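Glutathione S-transferase (Bombyx mori, PDB 4E8H) binds glutathione and probably transfers it to electrophilic compounds, as a homodimeric glutathione transferase whose N-terminal domain has a thioredoxin-like fold. Local coordinates at residues I7-L12 with A20-A25; I35-M40 with H56-M61; T164-I169 with E203-G208. One frame throughout, in Å; residues are numbered along the deposited sequence.

Contact 1 of 3, residues I7-L12 with A20-A25; sequences IKLYYL and AVMMTA
Strand 7-11, carrying Leu9 and Tyr11, runs nearly antiparallel to the segment of helix 16-27 that holds Val21 and Met22: the two directions differ by 156° and the axes approach to 10.8 Å, the spacing of a helix laid on a sheet with one layer of side chains between. The nearest alpha carbons are CA of Leu9 and CA of Met22, 8.6 Å apart. Together with strand 32-36 they form the beta-alpha-beta unit that opens the thioredoxin-like domain.

Leu9 and Tyr11 alternate with residues on the other side of the strand, and both send their side chains to the helix. Leu9 swings CG anti to its backbone N (chi1 -167°), and its two methyls straddle CG1 of Val21: CD1 lies 3.8 Å from CG1 of Val21, and CD2, at 4.0 Å from that same CG1, also reaches CG of Met22 at 3.9 Å. A forked leucine suits this place because its two branches together cover one helix residue and extend to the next. Val21 also packs on Ser71 and Ile74 of helix 71-82, so its compact, branched side chain fits between strand and second helix.

Met22 is long and flexible enough to follow the strand as far as Tyr11, and it meets that side chain at about a right angle. The result is a Met-aromatic contact, with the sulfur 4.8 Å from the ring centroid in an oblique position. A bend at chi3 (83°) turns the terminal methyl along the ring, where Met22 CE lies 3.8 Å from CE1 of Tyr11.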
ATOM      1  N   ILE B   7      12.476 -15.870  13.546  1.00 18.52           N
ATOM      2  CA  ILE B   7      11.243 -15.112  13.397  1.00 17.13           C
ATOM      3  C   ILE B   7      10.107 -16.080  13.082  1.00 16.35           C
ATOM      4  O   ILE B   7      10.289 -17.038  12.326  1.00 16.20           O
ATOM      5  CB  ILE B   7      11.377 -14.031  12.295  1.00 17.11           C
ATOM      6  CG1 ILE B   7      12.443 -13.000  12.691  1.00 16.90           C
ATOM      7  CG2 ILE B   7      10.042 -13.349  12.038  1.00 16.94           C
ATOM      8  CD1 ILE B   7      12.895 -12.085  11.560  1.00 16.61           C
ATOM      9  N   LYS B   8       8.948 -15.840  13.687  1.00 15.34           N
ATOM     10  CA  LYS B   8       7.775 -16.672  13.454  1.00 14.54           C
ATOM     11  C   LYS B   8       6.879 -16.047  12.396  1.00 13.78           C
ATOM     12  O   LYS B   8       6.708 -14.826  12.357  1.00 13.58           O
ATOM     13  CB  LYS B   8       6.999 -16.896  14.756  1.00 14.68           C
ATOM     14  CG  LYS B   8       7.698 -17.834  15.733  1.00 15.45           C
ATOM     15  CD  LYS B   8       6.968 -17.927  17.065  1.00 16.68           C
ATOM     16  CE  LYS B   8       7.824 -18.652  18.097  1.00 17.55           C
ATOM     17  NZ  LYS B   8       7.166 -18.721  19.433  1.00 18.12           N
ATOM     18  N   LEU B   9       6.323 -16.889  11.533  1.00 12.98           N
ATOM     19  CA  LEU B   9       5.367 -16.432  10.533  1.00 12.39           C
ATOM     20  C   LEU B   9       4.109 -17.287  10.555  1.00 12.09           C
ATOM     21  O   LEU B   9       4.160 -18.489  10.283  1.00 12.07           O
ATOM     22  CB  LEU B   9       5.985 -16.426   9.128  1.00 12.26           C
ATOM     23  CG  LEU B   9       5.174 -15.676   8.064  1.00 12.20           C
ATOM     24  CD1 LEU B   9       5.350 -14.165   8.205  1.00 12.14           C
ATOM     25  CD2 LEU B   9       5.550 -16.134   6.662  1.00 12.10           C
ATOM     26  N   TYR B  10       2.988 -16.660  10.895  1.00 11.78           N
ATOM     27  CA  TYR B  10       1.681 -17.305  10.810  1.00 11.61           C
ATOM     28  C   TYR B  10       1.220 -17.193   9.361  1.00 11.53           C
ATOM     29  O   TYR B  10       1.136 -16.091   8.818  1.00 11.47           O
ATOM     30  CB  TYR B  10       0.695 -16.661  11.792  1.00 11.58           C
ATOM     31  CG  TYR B  10       1.115 -16.834  13.238  1.00 11.71           C
ATOM     32  CD1 TYR B  10       0.623 -17.887  14.008  1.00 11.74           C
ATOM     33  CD2 TYR B  10       2.031 -15.959  13.827  1.00 12.03           C
ATOM     34  CE1 TYR B  10       1.020 -18.056  15.333  1.00 12.17           C
ATOM     35  CE2 TYR B  10       2.436 -16.122  15.148  1.00 12.32           C
ATOM     36  CZ  TYR B  10       1.925 -17.170  15.894  1.00 12.53           C
ATOM     37  OH  TYR B  10       2.326 -17.328  17.201  1.00 13.14           O
ATOM     38  N   TYR B  11       0.946 -18.334   8.731  1.00 11.47           N
ATOM     39  CA  TYR B  11       0.833 -18.395   7.273  1.00 11.47           C
ATOM     40  C   TYR B  11      -0.013 -19.571   6.772  1.00 11.45           C
ATOM     41  O   TYR B  11      -0.458 -20.412   7.558  1.00 11.42           O
ATOM     42  CB  TYR B  11       2.245 -18.513   6.671  1.00 11.55           C
ATOM     43  CG  TYR B  11       2.714 -19.949   6.500  1.00 11.97           C
ATOM     44  CD1 TYR B  11       3.080 -20.438   5.245  1.00 12.43           C
ATOM     45  CD2 TYR B  11       2.760 -20.828   7.588  1.00 12.35           C
ATOM     46  CE1 TYR B  11       3.495 -21.763   5.079  1.00 12.80           C
ATOM     47  CE2 TYR B  11       3.165 -22.153   7.431  1.00 12.82           C
ATOM     48  CZ  TYR B  11       3.535 -22.612   6.176  1.00 13.03           C
ATOM     49  OH  TYR B  11       3.945 -23.918   6.019  1.00 13.55           O
ATOM     50  N   LEU B  12      -0.221 -19.612   5.457  1.00 11.35           N
ATOM     51  CA  LEU B  12      -0.632 -20.822   4.743  1.00 11.26           C
ATOM     52  C   LEU B  12       0.145 -20.876   3.429  1.00 11.00           C
ATOM     53  O   LEU B  12       0.337 -19.837   2.793  1.00 11.15           O
ATOM     54  CB  LEU B  12      -2.136 -20.824   4.460  1.00 11.27           C
ATOM     55  CG  LEU B  12      -3.109 -21.067   5.616  1.00 11.50           C
ATOM     56  CD1 LEU B  12      -4.537 -20.810   5.158  1.00 11.49           C
ATOM     57  CD2 LEU B  12      -2.968 -22.477   6.193  1.00 11.51           C
ATOM     58  N   ALA B  20       5.204 -13.948  -0.697  1.00  7.42           N
ATOM     59  CA  ALA B  20       6.089 -12.796  -0.883  1.00  7.54           C
ATOM     60  C   ALA B  20       7.033 -12.628   0.309  1.00  7.61           C
ATOM     61  O   ALA B  20       8.227 -12.372   0.131  1.00  7.76           O
ATOM     62  CB  ALA B  20       5.277 -11.525  -1.114  1.00  7.48           C
ATOM     63  N   VAL B  21       6.494 -12.782   1.518  1.00  7.63           N
ATOM     64  CA  VAL B  21       7.295 -12.697   2.739  1.00  7.54           C
ATOM     65  C   VAL B  21       8.336 -13.819   2.800  1.00  7.62           C
ATOM     66  O   VAL B  21       9.509 -13.563   3.085  1.00  7.43           O
ATOM     67  CB  VAL B  21       6.417 -12.710   4.022  1.00  7.57           C
ATOM     68  CG1 VAL B  21       7.285 -12.794   5.277  1.00  7.49           C
ATOM     69  CG2 VAL B  21       5.529 -11.475   4.081  1.00  7.45           C
ATOM     70  N   MET B  22       7.903 -15.048   2.515  1.00  7.72           N
ATOM     71  CA  MET B  22       8.766 -16.230   2.620  1.00  8.02           C
ATOM     72  C   MET B  22       9.973 -16.167   1.683  1.00  7.83           C
ATOM     73  O   MET B  22      11.079 -16.540   2.072  1.00  7.80           O
ATOM     74  CB  MET B  22       7.965 -17.518   2.384  1.00  8.25           C
ATOM     75  CG  MET B  22       7.002 -17.864   3.517  1.00  9.73           C
ATOM     76  SD  MET B  22       5.698 -19.013   3.027  1.00 13.33           S
ATOM     77  CE  MET B  22       6.545 -20.581   3.186  1.00 12.54           C
ATOM     78  N   MET B  23       9.756 -15.689   0.460  1.00  7.85           N
ATOM     79  CA  MET B  23      10.847 -15.511  -0.499  1.00  8.04           C
ATOM     80  C   MET B  23      11.772 -14.353  -0.115  1.00  8.04           C
ATOM     81  O   MET B  23      12.978 -14.428  -0.346  1.00  8.11           O
ATOM     82  CB  MET B  23      10.316 -15.324  -1.923  1.00  8.07           C
ATOM     83  CG  MET B  23       9.804 -16.606  -2.577  1.00  8.78           C
ATOM     84  SD  MET B  23       9.445 -16.441  -4.342  1.00 11.06           S
ATOM     85  CE  MET B  23       8.063 -15.301  -4.327  1.00 10.40           C
ATOM     86  N   THR B  24      11.212 -13.292   0.467  1.00  8.22           N
ATOM     87  CA  THR B  24      12.026 -12.170   0.946  1.00  8.43           C
ATOM     88  C   THR B  24      12.971 -12.630   2.056  1.00  8.71           C
ATOM     89  O   THR B  24      14.149 -12.270   2.058  1.00  8.67           O
ATOM     90  CB  THR B  24      11.165 -10.982   1.434  1.00  8.32           C
ATOM     91  OG1 THR B  24      10.344 -10.520   0.357  1.00  8.38           O
ATOM     92  CG2 THR B  24      12.044  -9.825   1.910  1.00  8.34           C
ATOM     93  N   ALA B  25      12.450 -13.436   2.981  1.00  9.13           N
ATOM     94  CA  ALA B  25      13.246 -13.994   4.077  1.00  9.65           C
ATOM     95  C   ALA B  25      14.367 -14.914   3.590  1.00 10.09           C
ATOM     96  O   ALA B  25      15.457 -14.921   4.167  1.00 10.11           O
ATOM     97  CB  ALA B  25      12.350 -14.725   5.063  1.00  9.55           C
TER

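Contact 2 of 3, residues I35-M40 with H56-M61; sequences ITTNIM and HTIPTM. With GSH (glutathione), chain F.
Ile58 turns CG1 in between its backbone N and carbonyl carbon (chi1 55°), which sends CD1 toward Ile39 and leaves CG2 facing Thr37. Ile39, with CG1 beside its own backbone N (chi1 -59°), comes to meet it tip to tip, and Ile39 CD1 stands 4.1 Å from CG1 of Ile58. On the other branch, CG2 of Ile58 lies 4.0 Å from CB of Thr37, the two side chains sliding past each other in opposite directions. Isoleucine suits position 58 because its two branches leave CB in different directions, CG2 to Thr37 and CG1-CD1 to Ile39; the hydroxyl of Thr37 is occupied by a bond to the carbonyl of Ile35.

The segment 56-61 carries the cis-proline loop of the thioredoxin-like fold, with Pro59 after the cis peptide bond, and it binds glutathione through the backbone of Ile58 and the side chain of His56. Ile58 N donates to O2 of the ligand at 2.8 Å (161° at the hydrogen), and Ile58 O accepts from ligand N2 at 2.9 Å. His56 adds a more bent bond, ND1 to the glycyl carboxylate oxygen O32 at 3.0 Å, made at the edge of the ring and in its plane.

The chemistry is therefore divided within one residue: the side chain of Ile58 is held by apolar packing, while its N-H and C=O recognise the peptide of glutathione much as a neighbouring strand would.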
ATOM      1  N   ILE B  35       4.280 -21.252  11.057  1.00 14.99           N
ATOM      2  CA  ILE B  35       3.177 -21.787  11.846  1.00 14.90           C
ATOM      3  C   ILE B  35       1.905 -21.784  11.007  1.00 15.00           C
ATOM      4  O   ILE B  35       1.330 -20.726  10.731  1.00 14.79           O
ATOM      5  CB  ILE B  35       2.960 -20.996  13.165  1.00 14.86           C
ATOM      6  CG1 ILE B  35       4.269 -20.899  13.959  1.00 14.80           C
ATOM      7  CG2 ILE B  35       1.852 -21.642  14.007  1.00 14.81           C
ATOM      8  CD1 ILE B  35       4.289 -19.797  15.008  1.00 15.00           C
ATOM      9  N   THR B  36       1.489 -22.979  10.597  1.00 15.31           N
ATOM     10  CA  THR B  36       0.269 -23.173   9.821  1.00 15.80           C
ATOM     11  C   THR B  36      -0.924 -22.582  10.568  1.00 16.22           C
ATOM     12  O   THR B  36      -1.176 -22.923  11.726  1.00 16.14           O
ATOM     13  CB  THR B  36       0.035 -24.674   9.525  1.00 15.75           C
ATOM     14  OG1 THR B  36       1.113 -25.171   8.721  1.00 15.95           O
ATOM     15  CG2 THR B  36      -1.281 -24.898   8.786  1.00 15.78           C
ATOM     16  N   THR B  37      -1.638 -21.678   9.902  1.00 16.91           N
ATOM     17  CA  THR B  37      -2.791 -21.021  10.501  1.00 17.69           C
ATOM     18  C   THR B  37      -4.028 -21.242   9.636  1.00 18.61           C
ATOM     19  O   THR B  37      -4.232 -20.567   8.622  1.00 18.56           O
ATOM     20  CB  THR B  37      -2.523 -19.520  10.765  1.00 17.56           C
ATOM     21  OG1 THR B  37      -1.354 -19.384  11.586  1.00 17.02           O
ATOM     22  CG2 THR B  37      -3.706 -18.869  11.477  1.00 17.44           C
ATOM     23  N   ASN B  38      -4.839 -22.208  10.059  1.00 19.85           N
ATOM     24  CA  ASN B  38      -6.010 -22.660   9.322  1.00 21.18           C
ATOM     25  C   ASN B  38      -7.157 -21.653   9.403  1.00 22.01           C
ATOM     26  O   ASN B  38      -7.879 -21.597  10.402  1.00 22.07           O
ATOM     27  CB  ASN B  38      -6.451 -24.028   9.865  1.00 21.25           C
ATOM     28  CG  ASN B  38      -7.285 -24.826   8.875  1.00 21.70           C
ATOM     29  OD1 ASN B  38      -8.041 -24.272   8.076  1.00 22.10           O
ATOM     30  ND2 ASN B  38      -7.159 -26.147   8.938  1.00 22.04           N
ATOM     31  N   ILE B  39      -7.303 -20.858   8.343  1.00 23.13           N
ATOM     32  CA  ILE B  39      -8.375 -19.863   8.230  1.00 24.23           C
ATOM     33  C   ILE B  39      -9.744 -20.528   8.285  1.00 24.83           C
ATOM     34  O   ILE B  39     -10.621 -20.097   9.039  1.00 24.94           O
ATOM     35  CB  ILE B  39      -8.253 -19.034   6.916  1.00 24.24           C
ATOM     36  CG1 ILE B  39      -6.902 -18.297   6.828  1.00 24.50           C
ATOM     37  CG2 ILE B  39      -9.445 -18.082   6.731  1.00 24.46           C
ATOM     38  CD1 ILE B  39      -6.472 -17.562   8.122  1.00 24.56           C
ATOM     39  N   MET B  40      -9.910 -21.583   7.486  1.00 25.58           N
ATOM     40  CA  MET B  40     -11.147 -22.368   7.444  1.00 26.36           C
ATOM     41  C   MET B  40     -11.657 -22.753   8.833  1.00 26.40           C
ATOM     42  O   MET B  40     -12.849 -22.627   9.114  1.00 26.53           O
ATOM     43  CB  MET B  40     -10.958 -23.630   6.591  1.00 26.61           C
ATOM     44  CG  MET B  40     -10.770 -23.368   5.103  1.00 27.85           C
ATOM     45  SD  MET B  40     -12.243 -22.705   4.297  1.00 30.30           S
ATOM     46  CE  MET B  40     -13.265 -24.173   4.163  1.00 30.18           C
ATOM     47  N   HIS B  56      -6.864 -10.033  12.369  1.00 10.53           N
ATOM     48  CA  HIS B  56      -6.914 -11.481  12.103  1.00 10.59           C
ATOM     49  C   HIS B  56      -6.599 -11.854  10.648  1.00 10.54           C
ATOM     50  O   HIS B  56      -7.393 -12.510   9.965  1.00 10.48           O
ATOM     51  CB  HIS B  56      -8.244 -12.097  12.577  1.00 10.63           C
ATOM     52  CG  HIS B  56      -9.461 -11.405  12.046  1.00 11.02           C
ATOM     53  ND1 HIS B  56      -9.965 -11.647  10.788  1.00 11.34           N
ATOM     54  CD2 HIS B  56     -10.273 -10.476  12.605  1.00 11.40           C
ATOM     55  CE1 HIS B  56     -11.035 -10.897  10.592  1.00 11.50           C
ATOM     56  NE2 HIS B  56     -11.244 -10.177  11.680  1.00 11.54           N
ATOM     57  N   THR B  57      -5.432 -11.416  10.188  1.00 10.51           N
ATOM     58  CA  THR B  57      -4.951 -11.733   8.850  1.00 10.47           C
ATOM     59  C   THR B  57      -3.709 -12.611   8.910  1.00 10.25           C
ATOM     60  O   THR B  57      -3.019 -12.670   9.933  1.00 10.24           O
ATOM     61  CB  THR B  57      -4.574 -10.460   8.055  1.00 10.54           C
ATOM     62  OG1 THR B  57      -3.680  -9.653   8.838  1.00 10.95           O
ATOM     63  CG2 THR B  57      -5.815  -9.647   7.691  1.00 10.66           C
ATOM     64  N   ILE B  58      -3.449 -13.301   7.805  1.00  9.91           N
ATOM     65  CA  ILE B  58      -2.144 -13.885   7.532  1.00  9.65           C
ATOM     66  C   ILE B  58      -1.591 -13.215   6.265  1.00  9.42           C
ATOM     67  O   ILE B  58      -2.360 -12.883   5.359  1.00  9.35           O
ATOM     68  CB  ILE B  58      -2.200 -15.431   7.377  1.00  9.72           C
ATOM     69  CG1 ILE B  58      -3.220 -15.847   6.309  1.00  9.78           C
ATOM     70  CG2 ILE B  58      -2.509 -16.092   8.722  1.00  9.73           C
ATOM     71  CD1 ILE B  58      -3.030 -17.259   5.776  1.00 10.29           C
ATOM     72  N   PRO B  59      -0.264 -12.998   6.195  1.00  9.24           N
ATOM     73  CA  PRO B  59       0.765 -13.349   7.171  1.00  9.11           C
ATOM     74  C   PRO B  59       0.793 -12.411   8.373  1.00  9.07           C
ATOM     75  O   PRO B  59       0.500 -11.220   8.244  1.00  9.08           O
ATOM     76  CB  PRO B  59       2.063 -13.204   6.373  1.00  9.11           C
ATOM     77  CG  PRO B  59       1.767 -12.149   5.377  1.00  9.14           C
ATOM     78  CD  PRO B  59       0.314 -12.322   5.017  1.00  9.19           C
ATOM     79  N   THR B  60       1.122 -12.969   9.532  1.00  9.00           N
ATOM     80  CA  THR B  60       1.448 -12.180  10.709  1.00  8.91           C
ATOM     81  C   THR B  60       2.825 -12.627  11.187  1.00  9.04           C
ATOM     82  O   THR B  60       3.082 -13.823  11.360  1.00  8.92           O
ATOM     83  CB  THR B  60       0.371 -12.309  11.817  1.00  8.89           C
ATOM     84  OG1 THR B  60      -0.874 -11.789  11.332  1.00  8.82           O
ATOM     85  CG2 THR B  60       0.769 -11.533  13.067  1.00  8.72           C
ATOM     86  N   MET B  61       3.714 -11.656  11.363  1.00  9.31           N
ATOM     87  CA  MET B  61       5.076 -11.917  11.798  1.00  9.72           C
ATOM     88  C   MET B  61       5.223 -11.682  13.299  1.00  9.97           C
ATOM     89  O   MET B  61       4.691 -10.708  13.836  1.00  9.94           O
ATOM     90  CB  MET B  61       6.045 -11.016  11.031  1.00  9.72           C
ATOM     91  CG  MET B  61       7.503 -11.212  11.398  1.00 10.18           C
ATOM     92  SD  MET B  61       8.506  -9.746  11.108  1.00 11.18           S
ATOM     93  CE  MET B  61       8.025  -8.724  12.503  1.00 10.98           C
TER
HETATM   94  N1  GSH F 301      -2.934  -6.831   2.460  1.00  8.44           N
HETATM   95  CA1 GSH F 301      -2.660  -7.995   3.285  1.00  8.82           C
HETATM   96  C1  GSH F 301      -1.204  -8.351   3.167  1.00  8.57           C
HETATM   97  O11 GSH F 301      -0.541  -7.984   2.173  1.00  8.49           O
HETATM   98  O12 GSH F 301      -0.637  -9.014   4.064  1.00  8.41           O
HETATM   99  CB1 GSH F 301      -3.527  -9.167   2.831  1.00  9.43           C
HETATM  100  CG1 GSH F 301      -3.765 -10.153   3.974  1.00 10.48           C
HETATM  101  CD1 GSH F 301      -4.980 -11.016   3.713  1.00 11.27           C
HETATM  102  OE1 GSH F 301      -6.176 -10.445   3.229  1.00 11.70           O
HETATM  103  N2  GSH F 301      -4.860 -12.320   3.964  1.00 11.93           N
HETATM  104  CA2 GSH F 301      -5.987 -13.231   3.853  1.00 12.98           C
HETATM  105  C2  GSH F 301      -6.636 -13.432   5.188  1.00 13.25           C
HETATM  106  O2  GSH F 301      -5.835 -13.375   6.346  1.00 13.49           O
HETATM  107  CB2 GSH F 301      -5.509 -14.574   3.311  1.00 13.54           C
HETATM  108  SG2 GSH F 301      -4.866 -14.462   1.621  1.00 14.91           S
HETATM  109  N3  GSH F 301      -7.951 -13.657   5.218  1.00 13.62           N
HETATM  110  CA3 GSH F 301      -8.653 -14.027   6.438  1.00 14.17           C
HETATM  111  C3  GSH F 301      -9.172 -12.825   7.196  1.00 14.75           C
HETATM  112  O31 GSH F 301      -8.781 -11.673   6.905  1.00 15.03           O
HETATM  113  O32 GSH F 301     -10.000 -12.962   8.127  1.00 14.91           O

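Contact 3 of 3, residues T164-I169 with E203-G208; sequences TIVVTI and EIDVTG
This is a buried helix-to-helix contact in which one acidic side chain, Asp205, meets two valines, and it joins helix 160-174 of the all-helical C-terminal domain to helix 201-213 near the end of the chain. The helices come close here, with CA of Val167 and CA of Asp205 only 6.4 Å apart.

Asp205 points its carboxylate at the backbone of the opposite helix. Its OD2 approaches CA of Val167 to 3.6 Å, and its OD1 lies 3.7 Å from CG2 of the same valine. Val166 borders the group as well, its CG1 4.0 Å from OD2 of Asp205. Valine suits both places: its short branches cover the carboxylate while the helices stay close.

None of these touches is a hydrogen bond; the polar partners lie just beyond. Arg19, from helix 16-27, forms a salt bridge with OD1. Thr170 OG1 is within hydrogen-bonding reach of both OD2 and the carbonyl of Val166, and its single proton would have to be shared or go to one of them. Through Arg19 and Thr170, Asp205 links helices 201-213, 16-27 and 160-174. In this largely apolar setting the arginine's charge would be expected to favour the ionised carboxylate.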
ATOM      1  N   THR B 164       7.229  -9.297  -4.487  1.00  7.99           N
ATOM      2  CA  THR B 164       5.775  -9.353  -4.271  1.00  7.94           C
ATOM      3  C   THR B 164       4.966  -9.368  -5.576  1.00  7.92           C
ATOM      4  O   THR B 164       3.961 -10.077  -5.680  1.00  7.91           O
ATOM      5  CB  THR B 164       5.257  -8.258  -3.290  1.00  8.04           C
ATOM      6  OG1 THR B 164       3.831  -8.352  -3.173  1.00  8.08           O
ATOM      7  CG2 THR B 164       5.642  -6.858  -3.755  1.00  7.79           C
ATOM      8  N   ILE B 165       5.421  -8.597  -6.563  1.00  7.76           N
ATOM      9  CA  ILE B 165       4.787  -8.558  -7.881  1.00  7.64           C
ATOM     10  C   ILE B 165       4.887  -9.922  -8.587  1.00  7.68           C
ATOM     11  O   ILE B 165       3.915 -10.376  -9.198  1.00  7.66           O
ATOM     12  CB  ILE B 165       5.346  -7.387  -8.751  1.00  7.56           C
ATOM     13  CG1 ILE B 165       4.826  -6.044  -8.216  1.00  7.53           C
ATOM     14  CG2 ILE B 165       4.970  -7.560 -10.226  1.00  7.50           C
ATOM     15  CD1 ILE B 165       5.549  -4.809  -8.751  1.00  7.07           C
ATOM     16  N   VAL B 166       6.043 -10.580  -8.468  1.00  7.73           N
ATOM     17  CA  VAL B 166       6.270 -11.876  -9.125  1.00  7.91           C
ATOM     18  C   VAL B 166       5.313 -12.982  -8.647  1.00  7.99           C
ATOM     19  O   VAL B 166       5.009 -13.904  -9.406  1.00  8.05           O
ATOM     20  CB  VAL B 166       7.767 -12.332  -9.062  1.00  7.90           C
ATOM     21  CG1 VAL B 166       8.071 -13.126  -7.796  1.00  7.93           C
ATOM     22  CG2 VAL B 166       8.140 -13.140 -10.302  1.00  8.08           C
ATOM     23  N   VAL B 167       4.834 -12.877  -7.406  1.00  8.04           N
ATOM     24  CA  VAL B 167       3.846 -13.823  -6.882  1.00  8.00           C
ATOM     25  C   VAL B 167       2.586 -13.820  -7.758  1.00  7.99           C
ATOM     26  O   VAL B 167       2.066 -14.881  -8.115  1.00  8.01           O
ATOM     27  CB  VAL B 167       3.485 -13.530  -5.398  1.00  8.06           C
ATOM     28  CG1 VAL B 167       2.335 -14.416  -4.933  1.00  8.07           C
ATOM     29  CG2 VAL B 167       4.700 -13.737  -4.499  1.00  7.90           C
ATOM     30  N   THR B 168       2.125 -12.623  -8.112  1.00  7.90           N
ATOM     31  CA  THR B 168       0.935 -12.441  -8.941  1.00  7.80           C
ATOM     32  C   THR B 168       1.139 -12.979 -10.354  1.00  7.75           C
ATOM     33  O   THR B 168       0.244 -13.612 -10.925  1.00  7.62           O
ATOM     34  CB  THR B 168       0.517 -10.952  -8.969  1.00  7.85           C
ATOM     35  OG1 THR B 168       0.037 -10.580  -7.673  1.00  8.09           O
ATOM     36  CG2 THR B 168      -0.586 -10.693  -9.994  1.00  7.75           C
ATOM     37  N   ILE B 169       2.320 -12.726 -10.906  1.00  7.72           N
ATOM     38  CA  ILE B 169       2.662 -13.197 -12.242  1.00  7.76           C
ATOM     39  C   ILE B 169       2.799 -14.721 -12.235  1.00  7.76           C
ATOM     40  O   ILE B 169       2.367 -15.387 -13.181  1.00  7.79           O
ATOM     41  CB  ILE B 169       3.926 -12.480 -12.799  1.00  7.80           C
ATOM     42  CG1 ILE B 169       3.728 -10.952 -12.799  1.00  7.73           C
ATOM     43  CG2 ILE B 169       4.280 -12.980 -14.199  1.00  7.92           C
ATOM     44  CD1 ILE B 169       2.477 -10.447 -13.538  1.00  7.71           C
ATOM     45  N   GLU B 203       9.805 -24.157  -4.351  1.00 12.27           N
ATOM     46  CA  GLU B 203       9.185 -24.697  -3.143  1.00 12.36           C
ATOM     47  C   GLU B 203       8.178 -23.735  -2.504  1.00 12.13           C
ATOM     48  O   GLU B 203       7.237 -24.176  -1.842  1.00 12.08           O
ATOM     49  CB  GLU B 203      10.240 -25.164  -2.130  1.00 12.54           C
ATOM     50  CG  GLU B 203      11.174 -24.079  -1.625  1.00 13.40           C
ATOM     51  CD  GLU B 203      12.370 -24.639  -0.882  1.00 14.47           C
ATOM     52  OE1 GLU B 203      13.455 -24.737  -1.492  1.00 14.96           O
ATOM     53  OE2 GLU B 203      12.229 -24.984   0.312  1.00 15.00           O
ATOM     54  N   ILE B 204       8.365 -22.433  -2.713  1.00 11.92           N
ATOM     55  CA  ILE B 204       7.450 -21.429  -2.162  1.00 11.75           C
ATOM     56  C   ILE B 204       6.398 -20.981  -3.182  1.00 11.75           C
ATOM     57  O   ILE B 204       5.200 -21.193  -2.973  1.00 11.74           O
ATOM     58  CB  ILE B 204       8.206 -20.191  -1.587  1.00 11.74           C
ATOM     59  CG1 ILE B 204       9.145 -20.610  -0.447  1.00 11.70           C
ATOM     60  CG2 ILE B 204       7.219 -19.121  -1.104  1.00 11.56           C
ATOM     61  CD1 ILE B 204      10.239 -19.596  -0.131  1.00 11.58           C
ATOM     62  N   ASP B 205       6.848 -20.373  -4.280  1.00 11.71           N
ATOM     63  CA  ASP B 205       5.947 -19.685  -5.206  1.00 11.74           C
ATOM     64  C   ASP B 205       5.229 -20.617  -6.179  1.00 11.57           C
ATOM     65  O   ASP B 205       4.008 -20.543  -6.322  1.00 11.47           O
ATOM     66  CB  ASP B 205       6.679 -18.571  -5.965  1.00 11.88           C
ATOM     67  CG  ASP B 205       5.777 -17.389  -6.284  1.00 12.56           C
ATOM     68  OD1 ASP B 205       4.700 -17.269  -5.662  1.00 13.45           O
ATOM     69  OD2 ASP B 205       6.151 -16.567  -7.147  1.00 13.27           O
ATOM     70  N   VAL B 206       5.992 -21.480  -6.849  1.00 11.45           N
ATOM     71  CA  VAL B 206       5.429 -22.438  -7.802  1.00 11.42           C
ATOM     72  C   VAL B 206       4.479 -23.411  -7.096  1.00 11.52           C
ATOM     73  O   VAL B 206       3.373 -23.661  -7.581  1.00 11.58           O
ATOM     74  CB  VAL B 206       6.536 -23.197  -8.589  1.00 11.40           C
ATOM     75  CG1 VAL B 206       5.939 -24.292  -9.468  1.00 11.35           C
ATOM     76  CG2 VAL B 206       7.342 -22.230  -9.439  1.00 11.15           C
ATOM     77  N   THR B 207       4.908 -23.934  -5.947  1.00 11.61           N
ATOM     78  CA  THR B 207       4.088 -24.836  -5.134  1.00 11.71           C
ATOM     79  C   THR B 207       2.793 -24.157  -4.677  1.00 11.66           C
ATOM     80  O   THR B 207       1.715 -24.745  -4.781  1.00 11.62           O
ATOM     81  CB  THR B 207       4.880 -25.388  -3.919  1.00 11.79           C
ATOM     82  OG1 THR B 207       6.058 -26.062  -4.379  1.00 12.05           O
ATOM     83  CG2 THR B 207       4.039 -26.372  -3.104  1.00 11.91           C
ATOM     84  N   GLY B 208       2.905 -22.921  -4.192  1.00 11.62           N
ATOM     85  CA  GLY B 208       1.746 -22.149  -3.742  1.00 11.54           C
ATOM     86  C   GLY B 208       0.742 -21.886  -4.851  1.00 11.60           C
ATOM     87  O   GLY B 208      -0.465 -22.045  -4.654  1.00 11.43           O
TER

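Overall arrangement
Contacts 1 and 2 both reach the same sheet and lie in one domain: strand 7-11 hydrogen-bonds through its backbone to strand 32-36, Leu9 with Ile35, and to strand 60-63, Tyr10 with Thr60. Helix 16-27 is the bridge to contact 3, where CE of Met23 packs against both Asp205 and Val167. Contacts 2 and 3 do not touch, their centres being about 18 Å apart. Contact 3 is wholly buried and lies nearest the middle of the chain, yet centres on a carboxylate paired with an arginine of helix 16-27; contact 1 is partly buried and held by apolar and sulfur-aromatic packing. Contact 2, buried but farthest from the middle, combines apolar packing with polar recognition of the ligand.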